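Local coordinates for protein glycoside transferase (Listeria monocytogenes, PDB 6R2M) that is probably an extracellular glycoside hydrolase acting on exopolysaccharide, though transferase activity is also possible, at residues F230-L238 with Y271-N280. Sequence-based numbering, arbitrary orientation.
Sequences FDNFLQTEL and YFNKTNQAKN
Asp231 and Gln277 face each other where helix 228-241 meets the turn joining helices 262-274 and 278-290, and the pair illustrates how one carboxylate oxygen and one amide can knit three helices together. In Asp231, CB already lies 3.4 Å from Tyr271 OH. CG stands anti to the backbone N (chi1 -170°), which lets the carboxylate reach the turn, and also sits against the phenol oxygen. Asp231 OD1 takes the phenol proton of Tyr271 OH at 2.6 Å, from its anti side. Gln277 NE2 donates to the same Asp231 OD1 at 3.0 Å, from the syn side and 18° out of the carboxylate plane. Asp231 OD2 has Gln235 NE2 close by, at an angle too poor for a hydrogen bond.

Both ends of the Gln277 amide are engaged. NE2 also donates to Thr275 OG1, whose own proton goes back to Tyr271 O, in the last turn of the preceding helix. Gln277 OE1 accepts two amides from opposite faces of its plane: Gln235 NE2 at 3.0 Å, with the two amide planes almost perpendicular, and Asn280 ND2 at 3.1 Å, from the first turn of the helix at whose N-cap position Gln277 sits.

Beside this polar chain runs an apolar layer. Leu238 CD1 presses on Phe272 CE2 at 3.5 Å, and Leu234 CD1 meets Tyr271 CE2 at 3.7 Å. The Phe272 ring has Asn280 CB centred over one face. Farther along, Leu238 continues onto Ile283, Thr284 and Leu287 of helix 278-290.

For the Gln277 amide, the carboxylate acceptor indicates that NE2 lies on that side, with OE1 taking the two amide donors. The short phenol bond and the neighbouring amide donor would be expected to stabilise negative charge on the buried Asp231, consistent with an ionised carboxylate that ties the interhelical turn to helix 228-241.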
loop_
_atom_site.group_PDB
_atom_site.type_symbol
_atom_site.label_atom_id
_atom_site.label_comp_id
_atom_site.label_asym_id
_atom_site.label_seq_id
_atom_site.Cartn_x
_atom_site.Cartn_y
_atom_site.Cartn_z
ATOM N N PHE A 230 15.984 -12.734 2.580
ATOM C CA PHE A 230 15.469 -11.806 1.589
ATOM C C PHE A 230 16.383 -10.601 1.440
ATOM O O PHE A 230 16.598 -10.110 0.324
ATOM C CB PHE A 230 14.051 -11.371 1.959
ATOM C CG PHE A 230 13.386 -10.587 0.887
ATOM C CD1 PHE A 230 13.008 -11.196 -0.298
ATOM C CD2 PHE A 230 13.121 -9.240 1.071
ATOM C CE1 PHE A 230 12.375 -10.460 -1.309
ATOM C CE2 PHE A 230 12.493 -8.504 0.078
ATOM C CZ PHE A 230 12.121 -9.114 -1.114
ATOM N N ASP A 231 16.912 -10.090 2.557
ATOM C CA ASP A 231 17.775 -8.922 2.470
ATOM C C ASP A 231 19.007 -9.234 1.639
ATOM O O ASP A 231 19.398 -8.436 0.782
ATOM C CB ASP A 231 18.168 -8.442 3.864
ATOM C CG ASP A 231 18.853 -7.087 3.847
ATOM O OD1 ASP A 231 18.219 -6.102 3.431
ATOM O OD2 ASP A 231 20.035 -7.007 4.242
ATOM N N ASN A 232 19.588 -10.426 1.828
ATOM C CA ASN A 232 20.758 -10.803 1.049
ATOM C C ASN A 232 20.421 -10.934 -0.431
ATOM O O ASN A 232 21.211 -10.521 -1.292
ATOM C CB ASN A 232 21.347 -12.111 1.562
ATOM C CG ASN A 232 22.418 -12.654 0.642
ATOM O OD1 ASN A 232 22.189 -13.616 -0.095
ATOM N ND2 ASN A 232 23.589 -12.024 0.660
ATOM N N PHE A 233 19.258 -11.497 -0.757
ATOM C CA PHE A 233 18.861 -11.567 -2.156
ATOM C C PHE A 233 18.833 -10.171 -2.773
ATOM O O PHE A 233 19.346 -9.954 -3.871
ATOM C CB PHE A 233 17.491 -12.236 -2.286
ATOM C CG PHE A 233 17.001 -12.300 -3.698
ATOM C CD1 PHE A 233 17.506 -13.237 -4.567
ATOM C CD2 PHE A 233 16.039 -11.409 -4.153
ATOM C CE1 PHE A 233 17.065 -13.295 -5.885
ATOM C CE2 PHE A 233 15.585 -11.465 -5.471
ATOM C CZ PHE A 233 16.103 -12.410 -6.328
ATOM N N LEU A 234 18.226 -9.212 -2.080
ATOM C CA LEU A 234 18.162 -7.853 -2.611
ATOM C C LEU A 234 19.553 -7.288 -2.829
ATOM O O LEU A 234 19.839 -6.697 -3.878
ATOM C CB LEU A 234 17.356 -6.951 -1.668
ATOM C CG LEU A 234 15.868 -7.252 -1.480
ATOM C CD1 LEU A 234 15.264 -6.266 -0.495
ATOM C CD2 LEU A 234 15.106 -7.222 -2.799
ATOM N N GLN A 235 20.438 -7.464 -1.842
ATOM C CA GLN A 235 21.785 -6.913 -1.949
ATOM C C GLN A 235 22.546 -7.531 -3.112
ATOM O O GLN A 235 23.238 -6.821 -3.857
ATOM C CB GLN A 235 22.538 -7.112 -0.632
ATOM C CG GLN A 235 22.075 -6.162 0.472
ATOM C CD GLN A 235 22.666 -6.505 1.824
ATOM O OE1 GLN A 235 23.408 -7.479 1.958
ATOM N NE2 GLN A 235 22.337 -5.706 2.837
ATOM N N THR A 236 22.429 -8.849 -3.298
ATOM C CA THR A 236 23.209 -9.498 -4.349
ATOM C C THR A 236 22.651 -9.201 -5.739
ATOM O O THR A 236 23.418 -9.116 -6.706
ATOM C CB THR A 236 23.291 -11.008 -4.108
ATOM O OG1 THR A 236 21.979 -11.594 -4.174
ATOM C CG2 THR A 236 23.913 -11.303 -2.749
ATOM N N GLU A 237 21.334 -9.019 -5.864
ATOM C CA GLU A 237 20.768 -8.575 -7.136
ATOM C C GLU A 237 21.277 -7.184 -7.497
ATOM O O GLU A 237 21.731 -6.947 -8.624
ATOM C CB GLU A 237 19.235 -8.580 -7.073
ATOM C CG GLU A 237 18.600 -9.949 -7.216
ATOM C CD GLU A 237 18.906 -10.590 -8.560
ATOM O OE1 GLU A 237 18.217 -10.285 -9.568
ATOM O OE2 GLU A 237 19.856 -11.399 -8.603
ATOM N N LEU A 238 21.225 -6.248 -6.543
ATOM C CA LEU A 238 21.699 -4.893 -6.828
ATOM C C LEU A 238 23.185 -4.884 -7.168
ATOM O O LEU A 238 23.617 -4.202 -8.109
ATOM C CB LEU A 238 21.420 -3.989 -5.635
ATOM C CG LEU A 238 20.021 -3.388 -5.591
ATOM C CD1 LEU A 238 19.880 -2.562 -4.321
ATOM C CD2 LEU A 238 19.737 -2.541 -6.835
ATOM N N TYR A 271 12.366 0.743 2.046
ATOM C CA TYR A 271 12.920 -0.329 2.867
ATOM C C TYR A 271 14.377 -0.054 3.227
ATOM O O TYR A 271 14.788 -0.208 4.390
ATOM C CB TYR A 271 12.782 -1.647 2.101
ATOM C CG TYR A 271 13.581 -2.824 2.635
ATOM C CD1 TYR A 271 13.041 -3.661 3.604
ATOM C CD2 TYR A 271 14.854 -3.111 2.140
ATOM C CE1 TYR A 271 13.740 -4.757 4.066
ATOM C CE2 TYR A 271 15.570 -4.198 2.605
ATOM C CZ TYR A 271 15.009 -5.010 3.568
ATOM O OH TYR A 271 15.731 -6.086 4.025
ATOM N N PHE A 272 15.179 0.360 2.245
ATOM C CA PHE A 272 16.581 0.621 2.536
ATOM C C PHE A 272 16.728 1.812 3.470
ATOM O O PHE A 272 17.581 1.801 4.357
ATOM C CB PHE A 272 17.349 0.837 1.226
ATOM C CG PHE A 272 17.652 -0.434 0.493
ATOM C CD1 PHE A 272 18.039 -1.573 1.188
ATOM C CD2 PHE A 272 17.550 -0.498 -0.895
ATOM C CE1 PHE A 272 18.339 -2.748 0.499
ATOM C CE2 PHE A 272 17.852 -1.666 -1.573
ATOM C CZ PHE A 272 18.236 -2.794 -0.875
ATOM N N ASN A 273 15.853 2.807 3.355
ATOM C CA ASN A 273 15.960 3.940 4.266
ATOM C C ASN A 273 15.479 3.582 5.674
ATOM O O ASN A 273 16.058 4.046 6.663
ATOM C CB ASN A 273 15.226 5.131 3.666
ATOM C CG ASN A 273 15.947 5.673 2.433
ATOM O OD1 ASN A 273 17.175 5.581 2.337
ATOM N ND2 ASN A 273 15.196 6.217 1.487
ATOM N N LYS A 274 14.468 2.717 5.794
ATOM C CA LYS A 274 14.020 2.281 7.115
ATOM C C LYS A 274 15.055 1.407 7.814
ATOM O O LYS A 274 15.123 1.396 9.049
ATOM C CB LYS A 274 12.700 1.508 7.005
ATOM C CG LYS A 274 11.493 2.377 6.642
ATOM C CD LYS A 274 10.371 1.549 6.031
ATOM C CE LYS A 274 9.718 0.642 7.063
ATOM N NZ LYS A 274 8.792 1.411 7.947
ATOM N N THR A 275 15.848 0.648 7.055
ATOM C CA THR A 275 16.752 -0.346 7.618
ATOM C C THR A 275 18.204 0.117 7.631
ATOM O O THR A 275 19.110 -0.713 7.763
ATOM C CB THR A 275 16.611 -1.664 6.861
ATOM O OG1 THR A 275 16.991 -1.485 5.484
ATOM C CG2 THR A 275 15.165 -2.120 6.916
ATOM N N ASN A 276 18.431 1.424 7.495
ATOM C CA ASN A 276 19.755 2.019 7.659
ATOM C C ASN A 276 20.717 1.521 6.586
ATOM O O ASN A 276 21.861 1.158 6.862
ATOM C CB ASN A 276 20.300 1.754 9.066
ATOM C CG ASN A 276 21.454 2.667 9.429
ATOM O OD1 ASN A 276 21.522 3.808 8.968
ATOM N ND2 ASN A 276 22.367 2.170 10.258
ATOM N N GLN A 277 20.239 1.481 5.347
ATOM C CA GLN A 277 21.054 1.089 4.204
ATOM C C GLN A 277 21.094 2.257 3.230
ATOM O O GLN A 277 20.491 2.204 2.162
ATOM C CB GLN A 277 20.497 -0.183 3.550
ATOM C CG GLN A 277 20.346 -1.354 4.505
ATOM C CD GLN A 277 20.118 -2.676 3.791
ATOM O OE1 GLN A 277 20.920 -3.106 2.951
ATOM N NE2 GLN A 277 19.005 -3.322 4.114
ATOM N N ALA A 278 21.812 3.316 3.612
ATOM C CA ALA A 278 21.703 4.584 2.892
ATOM C C ALA A 278 22.266 4.491 1.475
ATOM O O ALA A 278 21.703 5.076 0.541
ATOM C CB ALA A 278 22.408 5.691 3.680
ATOM N N LYS A 279 23.374 3.772 1.291
ATOM C CA LYS A 279 23.945 3.640 -0.045
ATOM C C LYS A 279 22.993 2.904 -0.980
ATOM O O LYS A 279 22.763 3.333 -2.120
ATOM C CB LYS A 279 25.289 2.923 0.029
ATOM C CG LYS A 279 25.998 2.819 -1.310
ATOM C CD LYS A 279 27.407 2.272 -1.118
ATOM C CE LYS A 279 28.112 3.006 0.023
ATOM N NZ LYS A 279 29.463 2.461 0.329
ATOM N N ASN A 280 22.427 1.792 -0.507
ATOM C CA ASN A 280 21.469 1.057 -1.323
ATOM C C ASN A 280 20.235 1.899 -1.605
ATOM O O ASN A 280 19.673 1.831 -2.706
ATOM C CB ASN A 280 21.079 -0.252 -0.634
ATOM C CG ASN A 280 22.158 -1.317 -0.745
ATOM O OD1 ASN A 280 23.018 -1.258 -1.622
ATOM N ND2 ASN A 280 22.113 -2.299 0.150
#